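Local coordinates for SIS domain protein (Listeria monocytogenes str. 4b F2365, PDB 3FXA) that probably binds phosphosugars through its SIS domain and may act as a sugar-phosphate isomerase, although its substrate and reaction remain to be established, at residues G88-Q91 / K92-L96; E27-E31 / E32-K36. All coordinates share one frame; numbering follows the deposited sequence.

In the fold
The two contacts are local features of one chain that assembles into a tetramer. Contact 2 (27-36) comes first, where helix 25-28 gives way to helix 31-43, whose side chains rest on the edge strand 139-142 of the parallel sheet. Contact 1 (88-96) follows later, at the turn that leads from helix 79-86 into the central strand 95-99 of the SIS-domain sheet. Their centres lie about 23 Å apart and their nearest atoms about 7 Å, so they do not touch. Each also meets a different neighbour: contact 1 faces the second subunit, contact 2 the third. Both are structural: contact 1 shapes the entry to a sheet strand, contact 2 the start of a helix.

Contact 1: residues G88-Q91 / K92-L96; sequences GVLQ and KEDIL
Q91 and D94 close a tight local turn on the way from helix 79-86 into the central strand 95-99. Two hydrogen bonds hold it. The backbone N of D94 donates to Q91 O at 3.0 Å, the bond that closes a type I beta turn, and D94 OD2 accepts from Q91 N at 2.8 Å. In the second bond the N-H comes from above the carboxylate plane, 54° out of it. With CG of D94 beside its own backbone N (chi1 -65°), the carboxylate swings back to the amide that opens the turn. K47 forms a salt bridge with the same OD2 and also binds V89 O, which ties the turn to the residue leading into strand 48-51.

In the alpha/beta framework of the SIS domain, this is a helix-to-strand connection entering a parallel sheet. Its apolar side is carried by L90, whose CD1 lies 3.9 Å from D94 CB and 4.1 Å from L96 CB. The two leucines run roughly perpendicular, and both also pack on V49 and C115, between strand 48-51 and helix 112-118.

The Q91 side chain, bent at chi2 (-61°), folds back along the chain. Its NE2 donates to G88 O at 2.8 Å, with the acceptor almost in the amide plane, and also to E71 of the second subunit. At the other end of the amide, a water donates to Q91 OE1 at 2.7 Å and accepts from K92 N at 2.8 Å, bridging the side chain to the next peptide.

Contact 2: residues E27-E31 / E32-K36; sequences EVTSE and EALVK
S30 meets A33 and L34 at the start of helix 31-43, and the contact divides into a close-packed inner side and a looser outer one. On the inner side S30 O accepts from L34 N at 2.9 Å, an i to i+4 bond of the first helical turn. The leucine side chain leans over the same carbonyl, with CG 3.2 Å from S30 O, and reaches on to T29, where CD1 comes within 3.5 Å of OG1. The threonine side chain lies across the leucine. The T29 hydroxyl is hydrogen-bonded to L25 O of helix 25-28, so the leucine methyl lies against a group already held by backbone. F141 of strand 139-142 and W15 of the third subunit also pack on L34, making this the buried flank. A33 adds its methyl, 3.7 Å from S30 CB, and rests on I139.

The outer side is looser. E31 and E32 run out straight past CG. E31, which packs on L8 of the third subunit, joins the contact chiefly through its backbone: its O accepts from V35 N at 3.1 Å, continuing the helical pattern. The watered part lies around E32, where a water accepts from E32 N at 3.0 Å and is only weakly linked to S30 OG, so solvent serves one of the first amides of the helix.

Between the two sides, OG of S30 stands anti to its own N (chi1 168°), in line with the A33 N-H. It receives A33 N at 3.2 Å in a nearly straight bond of 171°. A serine side chain accepting from the amide three residues ahead is the classic N-cap, here starting the helix that follows the short break after helix 25-28.

Contact 1: residues G88-Q91 / K92-L96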
# COMPACT_ATOMS: atom_id res chain seq x y z
N GLY A 88 7.00 -14.51 5.51
CA GLY A 88 8.47 -14.60 5.37
C GLY A 88 9.25 -13.32 5.72
O GLY A 88 10.45 -13.40 5.96
N VAL A 89 8.59 -12.16 5.75
CA VAL A 89 9.22 -10.90 6.18
C VAL A 89 9.59 -10.91 7.69
O VAL A 89 10.50 -10.19 8.10
CB VAL A 89 8.33 -9.64 5.85
CG1 VAL A 89 7.21 -9.49 6.88
CG2 VAL A 89 9.14 -8.35 5.82
N LEU A 90 8.86 -11.72 8.47
CA LEU A 90 9.02 -11.82 9.92
C LEU A 90 10.16 -12.77 10.26
O LEU A 90 10.19 -13.92 9.80
CB LEU A 90 7.73 -12.36 10.55
CG LEU A 90 7.72 -12.51 12.08
CD1 LEU A 90 7.84 -11.10 12.68
CD2 LEU A 90 6.45 -13.20 12.53
N GLN A 91 11.11 -12.29 11.05
CA GLN A 91 12.29 -13.09 11.45
C GLN A 91 12.41 -13.17 12.99
O GLN A 91 11.73 -12.45 13.73
CB GLN A 91 13.55 -12.55 10.75
CG GLN A 91 13.47 -12.63 9.24
CD GLN A 91 13.33 -14.06 8.75
OE1 GLN A 91 14.00 -14.97 9.24
NE2 GLN A 91 12.46 -14.28 7.76
N LYS A 92 13.28 -14.07 13.46
CA LYS A 92 13.47 -14.34 14.91
C LYS A 92 13.77 -13.10 15.78
O LYS A 92 13.21 -12.96 16.85
CB LYS A 92 14.52 -15.46 15.12
CG LYS A 92 14.80 -15.85 16.59
CD LYS A 92 15.68 -17.10 16.62
CE LYS A 92 16.01 -17.53 18.04
NZ LYS A 92 14.80 -17.95 18.81
N GLU A 93 14.56 -12.17 15.24
CA GLU A 93 15.03 -10.96 15.92
C GLU A 93 14.02 -9.83 15.84
O GLU A 93 14.30 -8.71 16.32
CB GLU A 93 16.38 -10.46 15.35
CG GLU A 93 17.43 -11.53 14.93
CD GLU A 93 17.18 -12.16 13.54
OE1 GLU A 93 16.80 -11.45 12.58
OE2 GLU A 93 17.35 -13.39 13.42
N ASP A 94 12.84 -10.10 15.28
CA ASP A 94 11.83 -9.07 15.07
C ASP A 94 10.80 -9.00 16.19
O ASP A 94 10.66 -9.91 17.01
CB ASP A 94 11.09 -9.29 13.74
CG ASP A 94 11.98 -9.15 12.51
OD1 ASP A 94 13.10 -8.63 12.60
OD2 ASP A 94 11.49 -9.56 11.43
N ILE A 95 10.04 -7.91 16.16
CA ILE A 95 8.93 -7.67 17.06
C ILE A 95 7.67 -7.61 16.22
O ILE A 95 7.60 -6.75 15.34
CB ILE A 95 9.08 -6.34 17.82
CG1 ILE A 95 10.41 -6.31 18.63
CG2 ILE A 95 7.86 -6.14 18.72
CD1 ILE A 95 10.68 -5.00 19.37
N LEU A 96 6.73 -8.54 16.43
CA LEU A 96 5.44 -8.52 15.75
C LEU A 96 4.45 -7.80 16.67
O LEU A 96 4.33 -8.15 17.85
CB LEU A 96 4.95 -9.94 15.42
CG LEU A 96 3.56 -10.10 14.78
CD1 LEU A 96 3.50 -9.43 13.39
CD2 LEU A 96 3.16 -11.57 14.69
O HOH W 1 14.56 -15.86 11.68

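Contact 2: residues E27-E31 / E32-K36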
# COMPACT_ATOMS: atom_id res chain seq x y z
N GLU A 27 -4.96 5.72 32.58
CA GLU A 27 -5.89 4.81 33.27
C GLU A 27 -6.14 3.48 32.56
O GLU A 27 -6.39 2.46 33.23
CB GLU A 27 -7.25 5.49 33.50
CG GLU A 27 -7.22 6.81 34.26
CD GLU A 27 -8.59 7.49 34.29
OE1 GLU A 27 -9.63 6.80 34.14
OE2 GLU A 27 -8.63 8.73 34.46
N VAL A 28 -6.06 3.49 31.22
CA VAL A 28 -6.39 2.34 30.37
C VAL A 28 -5.18 1.56 29.83
O VAL A 28 -5.34 0.46 29.29
CB VAL A 28 -7.32 2.79 29.22
CG1 VAL A 28 -8.54 3.59 29.79
CG2 VAL A 28 -6.54 3.61 28.19
N THR A 29 -3.98 2.14 29.94
CA THR A 29 -2.74 1.47 29.59
C THR A 29 -2.08 0.87 30.85
O THR A 29 -2.50 1.17 32.01
CB THR A 29 -1.75 2.42 28.86
OG1 THR A 29 -1.50 3.57 29.67
CG2 THR A 29 -2.29 2.90 27.52
N SER A 30 -1.07 0.04 30.61
CA SER A 30 -0.27 -0.63 31.64
C SER A 30 1.10 0.01 31.71
O SER A 30 1.84 0.01 30.72
CB SER A 30 -0.10 -2.13 31.33
OG SER A 30 0.89 -2.72 32.16
N GLU A 31 1.46 0.54 32.90
CA GLU A 31 2.81 1.10 33.07
C GLU A 31 3.93 0.10 32.77
O GLU A 31 4.90 0.45 32.10
CB GLU A 31 2.98 1.71 34.47
CG GLU A 31 2.16 2.96 34.62
CD GLU A 31 2.35 3.68 35.94
OE1 GLU A 31 2.98 3.11 36.86
OE2 GLU A 31 1.86 4.84 36.04
N GLU A 32 3.78 -1.13 33.27
CA GLU A 32 4.75 -2.20 33.00
C GLU A 32 4.89 -2.40 31.48
O GLU A 32 6.01 -2.38 30.94
CB GLU A 32 4.37 -3.51 33.73
CG GLU A 32 4.74 -3.46 35.22
CD GLU A 32 4.45 -4.77 35.95
OE1 GLU A 32 3.32 -5.30 35.81
OE2 GLU A 32 5.34 -5.26 36.68
N ALA A 33 3.77 -2.52 30.77
CA ALA A 33 3.82 -2.71 29.30
C ALA A 33 4.45 -1.53 28.55
O ALA A 33 5.20 -1.73 27.62
CB ALA A 33 2.44 -3.01 28.73
N LEU A 34 4.14 -0.30 28.97
CA LEU A 34 4.72 0.91 28.36
C LEU A 34 6.25 0.91 28.44
O LEU A 34 6.96 1.10 27.44
CB LEU A 34 4.14 2.16 29.04
CG LEU A 34 2.66 2.44 28.74
CD1 LEU A 34 1.98 3.36 29.77
CD2 LEU A 34 2.48 3.05 27.34
N VAL A 35 6.76 0.63 29.63
CA VAL A 35 8.20 0.60 29.85
C VAL A 35 8.88 -0.56 29.11
O VAL A 35 9.89 -0.35 28.42
CB VAL A 35 8.53 0.57 31.36
CG1 VAL A 35 10.04 0.33 31.57
CG2 VAL A 35 8.05 1.90 32.00
N LYS A 36 8.28 -1.75 29.22
CA LYS A 36 8.82 -2.95 28.55
C LYS A 36 8.84 -2.76 27.04
O LYS A 36 9.83 -3.12 26.38
CB LYS A 36 8.05 -4.23 28.91
CG LYS A 36 8.33 -4.84 30.28
CD LYS A 36 7.91 -6.32 30.25
CE LYS A 36 8.10 -7.03 31.59
NZ LYS A 36 7.87 -8.50 31.45
O HOH W 2 1.74 -1.90 35.36